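Local coordinates for protein beta-glucosidase (Saccharopolyspora erythraea D, PDB 5M6G) that probably hydrolyses terminal, non-reducing beta-D-glucosyl residues with release of beta-D-glucose, as a two-domain member of glycosyl hydrolase family 3, at residues V70-A74 with G93-E97; E461-I465 with S564-V569; K231-G235 with L292-L297; D322-V328 with K347-L352. One frame throughout, in Å; residues are numbered along the deposited sequence.

Contact 1 of 4, residues V70-A74 with G93-E97; sequences VERKA and GSAPE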
loop_
_atom_site.group_PDB
_atom_site.type_symbol
_atom_site.label_atom_id
_atom_site.label_comp_id
_atom_site.label_asym_id
_atom_site.label_seq_id
_atom_site.Cartn_x
_atom_site.Cartn_y
_atom_site.Cartn_z
ATOM N N VAL A 70 -15.887 -8.241 7.984
ATOM C CA VAL A 70 -15.590 -9.655 7.797
ATOM C C VAL A 70 -15.053 -9.879 6.391
ATOM O O VAL A 70 -15.508 -9.248 5.426
ATOM C CB VAL A 70 -16.825 -10.543 8.091
ATOM C CG1 VAL A 70 -17.977 -10.329 7.078
ATOM C CG2 VAL A 70 -16.416 -12.003 8.162
ATOM N N GLU A 71 -14.075 -10.777 6.281
ATOM C CA GLU A 71 -13.493 -11.104 4.988
ATOM C C GLU A 71 -14.483 -11.939 4.179
ATOM O O GLU A 71 -15.140 -12.836 4.713
ATOM C CB GLU A 71 -12.173 -11.854 5.190
ATOM C CG GLU A 71 -11.121 -11.615 4.111
ATOM C CD GLU A 71 -11.407 -12.370 2.825
ATOM O OE1 GLU A 71 -11.893 -13.515 2.900
ATOM O OE2 GLU A 71 -11.141 -11.811 1.741
ATOM N N ARG A 72 -14.583 -11.637 2.882
ATOM C CA ARG A 72 -15.686 -12.151 2.070
ATOM C C ARG A 72 -15.742 -13.677 2.044
ATOM O O ARG A 72 -16.828 -14.245 1.908
ATOM C CB ARG A 72 -15.579 -11.611 0.646
ATOM C CG ARG A 72 -14.211 -11.902 0.023
ATOM C CD ARG A 72 -14.186 -11.635 -1.484
ATOM N NE ARG A 72 -14.938 -12.629 -2.250
ATOM C CZ ARG A 72 -14.425 -13.781 -2.670
ATOM N NH1 ARG A 72 -13.169 -14.083 -2.386
ATOM N NH2 ARG A 72 -15.167 -14.630 -3.373
ATOM N N LYS A 73 -14.596 -14.363 2.157
ATOM C CA LYS A 73 -14.634 -15.825 2.133
ATOM C C LYS A 73 -15.386 -16.404 3.327
ATOM O O LYS A 73 -15.854 -17.548 3.256
ATOM C CB LYS A 73 -13.217 -16.399 2.087
ATOM C CG LYS A 73 -12.505 -16.192 0.752
ATOM C CD LYS A 73 -11.181 -16.965 0.685
ATOM C CE LYS A 73 -10.192 -16.470 1.736
ATOM N NZ LYS A 73 -9.709 -15.086 1.435
ATOM N N ALA A 74 -15.513 -15.651 4.419
ATOM C CA ALA A 74 -16.169 -16.158 5.617
ATOM C C ALA A 74 -17.673 -15.923 5.636
ATOM O O ALA A 74 -18.371 -16.581 6.419
ATOM C CB ALA A 74 -15.561 -15.529 6.874
ATOM N N GLY A 93 -5.542 -10.927 -2.639
ATOM C CA GLY A 93 -5.803 -12.107 -3.434
ATOM C C GLY A 93 -7.230 -12.603 -3.406
ATOM O O GLY A 93 -7.530 -13.603 -4.064
ATOM N N SER A 94 -8.126 -11.935 -2.680
ATOM C CA SER A 94 -9.481 -12.439 -2.463
ATOM C C SER A 94 -10.416 -11.857 -3.521
ATOM O O SER A 94 -11.199 -10.936 -3.277
ATOM C CB SER A 94 -9.946 -12.103 -1.049
ATOM O OG SER A 94 -11.126 -12.815 -0.725
ATOM N N ALA A 95 -10.339 -12.438 -4.744
ATOM C CA ALA A 95 -11.102 -11.961 -5.882
ATOM C C ALA A 95 -12.272 -12.890 -6.178
ATOM O O ALA A 95 -12.228 -14.075 -5.834
ATOM C CB ALA A 95 -10.208 -11.869 -7.124
ATOM N N PRO A 96 -13.325 -12.385 -6.816
ATOM C CA PRO A 96 -14.354 -13.277 -7.359
ATOM C C PRO A 96 -13.819 -14.007 -8.583
ATOM O O PRO A 96 -12.710 -13.751 -9.061
ATOM C CB PRO A 96 -15.472 -12.311 -7.743
ATOM C CG PRO A 96 -14.707 -11.126 -8.246
ATOM C CD PRO A 96 -13.538 -10.997 -7.270
ATOM N N GLU A 97 -14.630 -14.931 -9.094
ATOM C CA GLU A 97 -14.300 -15.642 -10.329
ATOM C C GLU A 97 -15.335 -15.296 -11.401
ATOM O O GLU A 97 -16.532 -15.408 -11.150
ATOM C CB GLU A 97 -14.251 -17.157 -10.096
ATOM C CG GLU A 97 -13.137 -17.862 -10.869
ATOM C CD GLU A 97 -11.784 -17.752 -10.178
ATOM O OE1 GLU A 97 -11.709 -18.059 -8.966
ATOM O OE2 GLU A 97 -10.800 -17.345 -10.838
#

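Contact 2 of 4, residues E461-I465 with S564-V569; sequences EGTTI and SEGQGV. With MG (magnesium ion), chain G.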
loop_
_atom_site.group_PDB
_atom_site.type_symbol
_atom_site.label_atom_id
_atom_site.label_comp_id
_atom_site.label_asym_id
_atom_site.label_seq_id
_atom_site.Cartn_x
_atom_site.Cartn_y
_atom_site.Cartn_z
ATOM N N GLU A 461 -1.978 -7.155 -16.940
ATOM C CA GLU A 461 -1.667 -6.444 -18.173
ATOM C C GLU A 461 -0.643 -5.349 -17.912
ATOM O O GLU A 461 -0.759 -4.579 -16.952
ATOM C CB GLU A 461 -2.935 -5.867 -18.798
ATOM C CG GLU A 461 -3.937 -6.949 -19.174
ATOM C CD GLU A 461 -5.257 -6.405 -19.703
ATOM O OE1 GLU A 461 -5.633 -5.271 -19.336
ATOM O OE2 GLU A 461 -5.928 -7.121 -20.480
ATOM N N GLY A 462 0.375 -5.296 -18.761
ATOM C CA GLY A 462 1.397 -4.288 -18.621
ATOM C C GLY A 462 2.510 -4.538 -19.617
ATOM O O GLY A 462 2.375 -5.339 -20.547
ATOM N N THR A 463 3.590 -3.808 -19.419
ATOM C CA THR A 463 4.754 -3.850 -20.292
ATOM C C THR A 463 5.987 -4.119 -19.441
ATOM O O THR A 463 6.216 -3.409 -18.457
ATOM C CB THR A 463 4.917 -2.522 -21.041
ATOM O OG1 THR A 463 3.749 -2.271 -21.843
ATOM C CG2 THR A 463 6.180 -2.545 -21.907
ATOM N N THR A 464 6.774 -5.132 -19.814
ATOM C CA THR A 464 7.975 -5.435 -19.045
ATOM C C THR A 464 9.091 -4.448 -19.377
ATOM O O THR A 464 9.029 -3.682 -20.343
ATOM C CB THR A 464 8.454 -6.876 -19.281
ATOM O OG1 THR A 464 9.037 -7.013 -20.591
ATOM C CG2 THR A 464 7.298 -7.857 -19.137
ATOM N N ILE A 465 10.121 -4.453 -18.534
ATOM C CA ILE A 465 11.253 -3.561 -18.746
ATOM C C ILE A 465 11.956 -3.903 -20.057
ATOM O O ILE A 465 12.348 -3.010 -20.819
ATOM C CB ILE A 465 12.204 -3.629 -17.533
ATOM C CG1 ILE A 465 11.486 -3.069 -16.291
ATOM C CG2 ILE A 465 13.498 -2.892 -17.824
ATOM C CD1 ILE A 465 12.224 -3.254 -14.968
ATOM N N SER A 564 3.015 -1.819 -13.507
ATOM C CA SER A 564 2.689 -2.394 -14.807
ATOM C C SER A 564 3.364 -1.685 -15.976
ATOM O O SER A 564 3.504 -2.294 -17.039
ATOM C CB SER A 564 1.169 -2.402 -15.011
ATOM O OG SER A 564 0.624 -1.122 -14.786
ATOM N N GLU A 565 3.809 -0.439 -15.819
ATOM C CA GLU A 565 4.305 0.322 -16.969
ATOM C C GLU A 565 5.836 0.321 -16.997
ATOM O O GLU A 565 6.503 1.332 -16.769
ATOM C CB GLU A 565 3.730 1.735 -16.949
ATOM C CG GLU A 565 2.201 1.756 -16.853
ATOM C CD GLU A 565 1.536 0.748 -17.792
ATOM O OE1 GLU A 565 1.875 0.722 -18.995
ATOM O OE2 GLU A 565 0.675 -0.026 -17.329
ATOM N N GLY A 566 6.392 -0.848 -17.331
ATOM C CA GLY A 566 7.843 -1.000 -17.338
ATOM C C GLY A 566 8.559 -0.099 -18.324
ATOM O O GLY A 566 9.764 0.157 -18.160
ATOM N N GLN A 567 7.847 0.398 -19.343
ATOM C CA GLN A 567 8.482 1.243 -20.348
ATOM C C GLN A 567 9.028 2.548 -19.758
ATOM O O GLN A 567 9.920 3.164 -20.356
ATOM C CB GLN A 567 7.491 1.518 -21.487
ATOM C CG GLN A 567 6.295 2.368 -21.104
ATOM C CD GLN A 567 5.081 1.598 -20.536
ATOM O OE1 GLN A 567 5.202 0.488 -20.006
ATOM N NE2 GLN A 567 3.898 2.208 -20.658
ATOM N N GLY A 568 8.543 2.973 -18.585
ATOM C CA GLY A 568 9.122 4.153 -17.954
ATOM C C GLY A 568 10.573 3.975 -17.546
ATOM O O GLY A 568 11.310 4.963 -17.431
ATOM N N VAL A 569 11.008 2.732 -17.336
ATOM C CA VAL A 569 12.415 2.473 -17.055
ATOM C C VAL A 569 13.262 2.775 -18.282
ATOM O O VAL A 569 14.298 3.446 -18.189
ATOM C CB VAL A 569 12.610 1.023 -16.581
ATOM C CG1 VAL A 569 14.086 0.765 -16.311
ATOM C CG2 VAL A 569 11.776 0.772 -15.319
HETATM MG MG MG G . 2.058 -7.405 -21.099
HETATM O O HOH W 1 -0.114 -6.931 -21.212
HETATM O O HOH W 2 1.572 -1.380 -20.519
HETATM O O HOH W 3 11.606 -0.366 -20.076
HETATM O O HOH W 4 1.799 -9.458 -21.677
HETATM O O HOH W 5 1.529 -8.315 -19.021
HETATM O O HOH W 6 2.311 -6.664 -23.038
HETATM O O HOH W 7 4.025 -7.829 -20.816
#

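Contact 3 of 4, residues K231-G235 with L292-L297; sequences KHYVG and LVNDVL. With SOR (sorbitol), chain L.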
loop_
_atom_site.group_PDB
_atom_site.type_symbol
_atom_site.label_atom_id
_atom_site.label_comp_id
_atom_site.label_asym_id
_atom_site.label_seq_id
_atom_site.Cartn_x
_atom_site.Cartn_y
_atom_site.Cartn_z
ATOM N N LYS A 231 -2.321 4.303 7.563
ATOM C CA LYS A 231 -1.878 3.097 8.271
ATOM C C LYS A 231 -0.342 3.022 8.326
ATOM O O LYS A 231 0.334 3.665 7.524
ATOM C CB LYS A 231 -2.444 1.838 7.595
ATOM C CG LYS A 231 -1.822 1.498 6.240
ATOM C CD LYS A 231 -2.590 0.359 5.536
ATOM C CE LYS A 231 -1.790 -0.181 4.322
ATOM N NZ LYS A 231 -2.496 -1.339 3.677
ATOM N N HIS A 232 0.225 2.250 9.252
ATOM C CA HIS A 232 -0.469 1.639 10.376
ATOM C C HIS A 232 -0.097 2.403 11.654
ATOM O O HIS A 232 1.084 2.592 11.961
ATOM C CB HIS A 232 -0.099 0.164 10.522
ATOM C CG HIS A 232 -0.170 -0.613 9.244
ATOM N ND1 HIS A 232 0.830 -0.581 8.295
ATOM C CD2 HIS A 232 -1.117 -1.456 8.764
ATOM C CE1 HIS A 232 0.498 -1.363 7.280
ATOM N NE2 HIS A 232 -0.676 -1.909 7.543
ATOM N N TYR A 233 -1.117 2.828 12.393
ATOM C CA TYR A 233 -0.959 3.657 13.582
ATOM C C TYR A 233 -0.537 2.836 14.799
ATOM O O TYR A 233 -1.281 1.945 15.198
ATOM C CB TYR A 233 -2.299 4.375 13.871
ATOM C CG TYR A 233 -2.216 5.356 15.015
ATOM C CD1 TYR A 233 -1.829 6.669 14.793
ATOM C CD2 TYR A 233 -2.497 4.963 16.320
ATOM C CE1 TYR A 233 -1.717 7.576 15.844
ATOM C CE2 TYR A 233 -2.382 5.866 17.386
ATOM C CZ TYR A 233 -1.998 7.170 17.130
ATOM O OH TYR A 233 -1.882 8.095 18.142
ATOM N N VAL A 234 0.630 3.097 15.406
ATOM C CA VAL A 234 1.644 4.043 14.938
ATOM C C VAL A 234 3.005 3.446 15.282
ATOM O O VAL A 234 3.143 2.729 16.276
ATOM C CB VAL A 234 1.463 5.464 15.558
ATOM C CG1 VAL A 234 1.411 5.402 17.088
ATOM C CG2 VAL A 234 2.562 6.431 15.083
ATOM N N GLY A 235 4.004 3.715 14.445
ATOM C CA GLY A 235 5.344 3.205 14.666
ATOM C C GLY A 235 5.673 1.918 13.949
ATOM O O GLY A 235 6.662 1.268 14.305
ATOM N N LEU A 292 -2.490 5.600 23.068
ATOM C CA LEU A 292 -2.170 6.046 21.716
ATOM C C LEU A 292 -3.421 6.164 20.853
ATOM O O LEU A 292 -3.543 7.109 20.067
ATOM C CB LEU A 292 -1.141 5.112 21.068
ATOM C CG LEU A 292 0.268 5.202 21.661
ATOM C CD1 LEU A 292 1.236 4.309 20.904
ATOM C CD2 LEU A 292 0.764 6.644 21.647
ATOM N N VAL A 293 -4.370 5.235 20.996
ATOM C CA VAL A 293 -5.533 5.225 20.103
ATOM C C VAL A 293 -6.606 6.191 20.593
ATOM O O VAL A 293 -7.105 7.029 19.834
ATOM C CB VAL A 293 -6.095 3.797 19.956
ATOM C CG1 VAL A 293 -7.339 3.810 19.079
ATOM C CG2 VAL A 293 -5.061 2.876 19.359
ATOM N N ASN A 294 -6.992 6.093 21.865
ATOM C CA ASN A 294 -8.038 6.998 22.326
ATOM C C ASN A 294 -7.472 8.353 22.724
ATOM O O ASN A 294 -7.955 9.394 22.259
ATOM C CB ASN A 294 -8.815 6.392 23.489
ATOM C CG ASN A 294 -9.954 7.290 23.934
ATOM O OD1 ASN A 294 -11.029 7.288 23.335
ATOM N ND2 ASN A 294 -9.707 8.093 24.968
ATOM N N ASP A 295 -6.446 8.367 23.577
ATOM C CA ASP A 295 -6.004 9.637 24.145
ATOM C C ASP A 295 -5.282 10.487 23.107
ATOM O O ASP A 295 -5.560 11.685 22.969
ATOM C CB ASP A 295 -5.116 9.389 25.365
ATOM C CG ASP A 295 -5.890 8.794 26.535
ATOM O OD1 ASP A 295 -7.132 8.689 26.445
ATOM O OD2 ASP A 295 -5.256 8.437 27.547
ATOM N N VAL A 296 -4.368 9.892 22.350
ATOM C CA VAL A 296 -3.575 10.682 21.411
ATOM C C VAL A 296 -4.285 10.840 20.070
ATOM O O VAL A 296 -4.478 11.962 19.593
ATOM C CB VAL A 296 -2.165 10.073 21.263
ATOM C CG1 VAL A 296 -1.351 10.827 20.212
ATOM C CG2 VAL A 296 -1.452 10.106 22.622
ATOM N N LEU A 297 -4.727 9.741 19.450
ATOM C CA LEU A 297 -5.280 9.847 18.101
ATOM C C LEU A 297 -6.642 10.533 18.104
ATOM O O LEU A 297 -6.841 11.547 17.428
ATOM C CB LEU A 297 -5.376 8.465 17.460
ATOM C CG LEU A 297 -6.106 8.420 16.110
ATOM C CD1 LEU A 297 -5.375 9.245 15.056
ATOM C CD2 LEU A 297 -6.208 6.986 15.679
HETATM C C1 SOR L . -2.471 -4.018 6.086
HETATM C C2 SOR L . -3.503 -4.600 5.137
HETATM C C3 SOR L . -3.913 -5.981 5.639
HETATM C C4 SOR L . -4.664 -6.758 4.562
HETATM C C5 SOR L . -4.609 -8.275 4.770
HETATM C C6 SOR L . -5.062 -8.947 3.477
HETATM O O1 SOR L . -1.684 -3.052 5.431
HETATM O O2 SOR L . -4.632 -3.746 5.076
HETATM O O3 SOR L . -4.734 -5.815 6.766
HETATM O O4 SOR L . -6.012 -6.335 4.521
HETATM O O5 SOR L . -3.306 -8.719 5.128
HETATM O O6 SOR L . -4.663 -10.302 3.458
#

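Contact 4 of 4, residues D322-V328 with K347-L352; sequences DFTPDEV and KFIDYL. With MG (magnesium ion), chain B.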
loop_
_atom_site.group_PDB
_atom_site.type_symbol
_atom_site.label_atom_id
_atom_site.label_comp_id
_atom_site.label_asym_id
_atom_site.label_seq_id
_atom_site.Cartn_x
_atom_site.Cartn_y
_atom_site.Cartn_z
ATOM N N ASP A 322 -6.671 -17.121 17.627
ATOM C CA ASP A 322 -8.061 -16.766 17.897
ATOM C C ASP A 322 -8.165 -15.619 18.897
ATOM O O ASP A 322 -7.168 -15.228 19.517
ATOM C CB ASP A 322 -8.841 -17.987 18.391
ATOM C CG ASP A 322 -10.297 -17.956 17.965
ATOM O OD1 ASP A 322 -10.789 -16.861 17.624
ATOM O OD2 ASP A 322 -10.945 -19.022 17.969
ATOM N N PHE A 323 -9.358 -15.049 19.053
ATOM C CA PHE A 323 -9.560 -13.960 19.995
ATOM C C PHE A 323 -10.389 -14.443 21.177
ATOM O O PHE A 323 -11.288 -15.274 21.021
ATOM C CB PHE A 323 -10.207 -12.729 19.328
ATOM C CG PHE A 323 -11.520 -12.992 18.631
ATOM C CD1 PHE A 323 -12.711 -13.043 19.348
ATOM C CD2 PHE A 323 -11.573 -13.119 17.250
ATOM C CE1 PHE A 323 -13.927 -13.258 18.702
ATOM C CE2 PHE A 323 -12.777 -13.331 16.599
ATOM C CZ PHE A 323 -13.961 -13.406 17.328
ATOM N N THR A 324 -10.044 -13.960 22.357
ATOM C CA THR A 324 -10.752 -14.258 23.593
ATOM C C THR A 324 -11.647 -13.094 23.978
ATOM O O THR A 324 -11.536 -11.994 23.429
ATOM C CB THR A 324 -9.755 -14.533 24.721
ATOM O OG1 THR A 324 -9.007 -13.341 24.991
ATOM C CG2 THR A 324 -8.819 -15.677 24.364
ATOM N N PRO A 325 -12.548 -13.287 24.945
ATOM C CA PRO A 325 -13.313 -12.137 25.443
ATOM C C PRO A 325 -12.431 -11.036 25.985
ATOM O O PRO A 325 -12.772 -9.855 25.830
ATOM C CB PRO A 325 -14.196 -12.749 26.539
ATOM C CG PRO A 325 -14.378 -14.158 26.112
ATOM C CD PRO A 325 -13.059 -14.558 25.489
ATOM N N ASP A 326 -11.300 -11.395 26.613
ATOM C CA ASP A 326 -10.362 -10.395 27.117
ATOM C C ASP A 326 -9.787 -9.549 25.986
ATOM O O ASP A 326 -9.575 -8.341 26.144
ATOM C CB ASP A 326 -9.214 -11.073 27.874
ATOM C CG ASP A 326 -9.654 -11.709 29.177
ATOM O OD1 ASP A 326 -10.765 -11.405 29.663
ATOM O OD2 ASP A 326 -8.868 -12.510 29.726
ATOM N N GLU A 327 -9.505 -10.169 24.843
ATOM C CA GLU A 327 -8.924 -9.416 23.741
ATOM C C GLU A 327 -9.958 -8.500 23.104
ATOM O O GLU A 327 -9.644 -7.358 22.747
ATOM C CB GLU A 327 -8.313 -10.373 22.718
ATOM C CG GLU A 327 -7.031 -11.014 23.221
ATOM C CD GLU A 327 -6.565 -12.154 22.349
ATOM O OE1 GLU A 327 -7.398 -13.013 22.015
ATOM O OE2 GLU A 327 -5.367 -12.187 21.985
ATOM N N VAL A 328 -11.198 -8.974 22.973
ATOM C CA VAL A 328 -12.283 -8.104 22.527
ATOM C C VAL A 328 -12.397 -6.890 23.443
ATOM O O VAL A 328 -12.378 -5.741 22.984
ATOM C CB VAL A 328 -13.605 -8.890 22.461
ATOM C CG1 VAL A 328 -14.764 -7.963 22.089
ATOM C CG2 VAL A 328 -13.488 -10.044 21.463
ATOM N N LYS A 347 -19.105 -14.959 16.665
ATOM C CA LYS A 347 -18.469 -15.045 17.974
ATOM C C LYS A 347 -18.033 -13.674 18.458
ATOM O O LYS A 347 -18.173 -13.363 19.644
ATOM C CB LYS A 347 -17.280 -16.000 17.942
ATOM C CG LYS A 347 -16.598 -16.124 19.305
ATOM C CD LYS A 347 -15.559 -17.218 19.305
ATOM C CE LYS A 347 -14.384 -16.839 18.422
ATOM N NZ LYS A 347 -13.269 -17.803 18.581
ATOM N N PHE A 348 -17.509 -12.832 17.559
ATOM C CA PHE A 348 -17.147 -11.477 17.971
ATOM C C PHE A 348 -18.363 -10.734 18.514
ATOM O O PHE A 348 -18.301 -10.108 19.583
ATOM C CB PHE A 348 -16.525 -10.700 16.804
ATOM C CG PHE A 348 -16.130 -9.291 17.171
ATOM C CD1 PHE A 348 -14.906 -9.037 17.766
ATOM C CD2 PHE A 348 -16.996 -8.231 16.955
ATOM C CE1 PHE A 348 -14.547 -7.762 18.122
ATOM C CE2 PHE A 348 -16.642 -6.953 17.307
ATOM C CZ PHE A 348 -15.408 -6.714 17.897
ATOM N N ILE A 349 -19.486 -10.803 17.793
ATOM C CA ILE A 349 -20.684 -10.093 18.226
ATOM C C ILE A 349 -21.158 -10.619 19.577
ATOM O O ILE A 349 -21.495 -9.837 20.475
ATOM C CB ILE A 349 -21.783 -10.191 17.151
ATOM C CG1 ILE A 349 -21.360 -9.401 15.902
ATOM C CG2 ILE A 349 -23.099 -9.685 17.705
ATOM C CD1 ILE A 349 -22.207 -9.674 14.678
ATOM N N ASP A 350 -21.164 -11.946 19.752
ATOM C CA ASP A 350 -21.591 -12.532 21.022
ATOM C C ASP A 350 -20.685 -12.090 22.165
ATOM O O ASP A 350 -21.168 -11.714 23.241
ATOM C CB ASP A 350 -21.618 -14.058 20.924
ATOM C CG ASP A 350 -22.783 -14.570 20.086
ATOM O OD1 ASP A 350 -23.718 -13.788 19.830
ATOM O OD2 ASP A 350 -22.769 -15.752 19.700
ATOM N N TYR A 351 -19.364 -12.126 21.948
ATOM C CA TYR A 351 -18.429 -11.689 22.982
ATOM C C TYR A 351 -18.652 -10.227 23.344
ATOM O O TYR A 351 -18.686 -9.869 24.524
ATOM C CB TYR A 351 -16.981 -11.891 22.524
ATOM C CG TYR A 351 -16.452 -13.306 22.618
ATOM C CD1 TYR A 351 -17.235 -14.343 23.118
ATOM C CD2 TYR A 351 -15.163 -13.602 22.195
ATOM C CE1 TYR A 351 -16.737 -15.639 23.192
ATOM C CE2 TYR A 351 -14.658 -14.888 22.263
ATOM C CZ TYR A 351 -15.444 -15.900 22.764
ATOM O OH TYR A 351 -14.931 -17.171 22.830
ATOM N N LEU A 352 -18.769 -9.359 22.336
ATOM C CA LEU A 352 -18.904 -7.935 22.624
ATOM C C LEU A 352 -20.224 -7.646 23.326
ATOM O O LEU A 352 -20.278 -6.804 24.228
ATOM C CB LEU A 352 -18.780 -7.117 21.337
ATOM C CG LEU A 352 -18.689 -5.599 21.521
ATOM C CD1 LEU A 352 -17.713 -5.223 22.649
ATOM C CD2 LEU A 352 -18.285 -4.922 20.214
HETATM MG MG MG B . -5.464 -14.501 21.091
HETATM O O HOH W 8 -6.236 -16.470 21.891
#

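Contact 1 of 4, residues V70-A74 with G93-E97
Ser94 OG is the hub where three side chains of 70-74 converge on the loop 93-97. It gives its proton to Glu71 OE2 at 2.7 Å, on the syn lone pair of the carboxylate, and accepts from Arg72 NH1 at 2.9 Å with an N-H...O angle of 158°. The serine oxygen lies almost in the guanidinium plane, at the edge of the arginine, while the carbonyl of Ala95 passes over one guanidinium face, its O 3.6 Å from Arg72 NH1. A third, weak bond comes from Lys73 NZ, 3.4 Å from Ser94 OG. The hydroxyl points back at the strand because Ser94 OG is turned away from its own backbone N (chi1 -168°), at the centre of an inverse gamma turn. In the fold this is the carboxyl end of strand 68-71, part of the parallel sheet in the N-terminal domain, meeting the loop that follows the adjacent strand 87-90; Gly92 in that loop binds sorbitol. The second shell holds the carboxylate still. Glu71 OE1 takes Lys73 N at 2.9 Å and, from the other face of the carboxylate plane, Lys73 NZ at 3.1 Å in a salt bridge, for which the lysine chain folds back at its third and fourth torsions. Glu71 OE2 also accepts from Gly91 N, and Ser94 O from Ser90 OG. Farther out, Met107 and Tyr111 of helix 101-116 touch the Arg72 side chain, and Trp104 of the same helix meets Ala95 and Pro96.

Contact 2 of 4, residues E461-I465 with S564-V569
Thr463 and Glu565 form a single backbone bridge, and here the two segments pack closely. Thr463 N donates to Ser564 O at 2.8 Å, nearly straight at 171°, and Thr463 O accepts from Gly566 N at 2.8 Å in a more bent bond of 132°. Gly462 CA lies 3.3 Å from Ser564 O, and Gly566 packs directly on the backbone of Thr463 to Ile465. Beyond the bridge the close packing is apolar. The branches of Ile465 meet those of Val569, CG1 4.0 Å from Val569 CG2 and CG2 against Val569 CG1, while Val409 of helix 399-412 also touches Val569. On the polar flank Gln567, its chain bent at chi2 (-87°), crosses Thr463 at about a right angle, and its OE1 rests 3.2 Å from Thr463 CB. The other end of that amide, Gln567 NE2, binds the anti lone pair of Glu565 OE1; a water links this oxygen to Thr463 OG1. The watery side belongs to Gly462, whose O is the one protein ligand of a magnesium ion at 2.2 Å; five waters complete an octahedral shell, and one of them also accepts from Gly462 N. Thr464 caps helix 465-472, with Asp439 bonded to its OG1, and the second segment runs into helix 567-573. The arrangement is an isolated beta bridge in the C-terminal domain, joining two loops that each lead into a helix.

Contact 3 of 4, residues K231-G235 with L292-L297
Tyr233 turns its ring away from its own backbone N (chi1 -175°) and stands it nearly upright on the CB (chi2 88°), which carries the phenol to helix 290-300. Its hydroxyl donates to Leu292 O at 2.7 Å, approaching from above the carbonyl plane at a C=O...O angle of 132°. Leu297 N binds the same oxygen from the opposite face, closing the wider pi-type turn of 292-297; one buried carbonyl thus serves two donors. The ring lies between aliphatic groups. Leu297 CD2 sits over the centre of one face, 4.2 Å from the centroid of Tyr233, in a CH-pi contact, and Val234 CB covers the rim of the other face. At the hydroxyl end Val296 CG1 comes within 3.5 Å of Tyr233 OH, while Val234 CG1 meets Leu292 CD1 at 4.0 Å. Phe263 of helix 261-268 adds an edge-to-face ring. The chain on the strand side carries cis peptides before His232 and before Val234, and the corner at His232 sends neighbouring side chains different ways: Tyr233 to the helix, Lys231 and His232 to the bound sorbitol. Lys231 NZ and His232 NE2 each hydrogen-bond sorbitol O1, both at 2.6 Å, and Asp236 holds His232 ND1. A single polar bond inside an apolar packing therefore ties the helix to strand 229-233, whose Lys231 and His232 belong to the sorbitol pocket and probably to the glucose subsite.

Contact 4 of 4, residues D322-V328 with K347-L352
The start of helix 325-334 meets helix 345-357 with Pro325 and Tyr351 as the closest backbone positions, their CA atoms 5.7 Å apart, and Val328 opposite Leu352. The polar end of the contact is a salt bridge: Lys347 NZ reaches Asp322 OD2 at 2.7 Å and makes a weak hydrogen bond to OD1 of the same carboxylate. On the way the lysine chain, bent at chi3 (68°), slides past Phe323, and its ammonium lies over the face of that ring, NZ 4.7 Å from the centroid of Phe323, a cation-pi contact. Arg344 shares Asp322 OD1, so two cations probably keep this carboxylate ionised. Phe323 and Tyr351 meet with planes nearly perpendicular (87°), CE1 of Phe323 3.7 Å from CD2 of Tyr351, and Phe323 pushes its CZ against Phe348 CB. Tyr351 is flanked on both faces. Pro325 CG stands over the ring centre, 3.8 Å from the centroid of Tyr351, in a CH-pi contact, and Lys347 CG covers the rim of the other side. Val328 closes the apolar end: CG1 fits against Phe348 CE1 and Leu352 CD1, while CG2 lies 4.0 Å from Tyr351 CD2. Behind the contact Thr324 and Glu327 form a capping box, with Glu327 N bonding to Thr324 OG1 and Thr324 N to Glu327 OE1. Glu327, through OE2 and at slightly greater length OE1, and Asp322 O, at 2.4 Å, bind a magnesium ion together with Asp315, Asp318, Gln320 and a water: a metal-binding loop that leads directly into a capped helix.

In the fold
Contacts 1, 3 and 4 belong to the N-terminal TIM-barrel-type domain, whereas contact 2 lies in the C-terminal domain, about 46 Å from contact 4 between centres. Contacts 2 and 3 are buried; contacts 1 and 4 are only partly so. No two contacts touch; the nearest atoms of contacts 1 and 4 are about 9 Å apart. Strand 68-71, the start of contact 1, also packs against helix 345-357 of contact 4, through Val68. Their chemistry differs: charged side chains gathered on one serine hydroxyl near the sugar pocket in contact 1, backbone bridging in contact 2, an aromatic-aliphatic sandwich in contact 3 and a cation-aromatic cluster in contact 4. Magnesium is bound at contacts 2 and 4, sorbitol at contact 3.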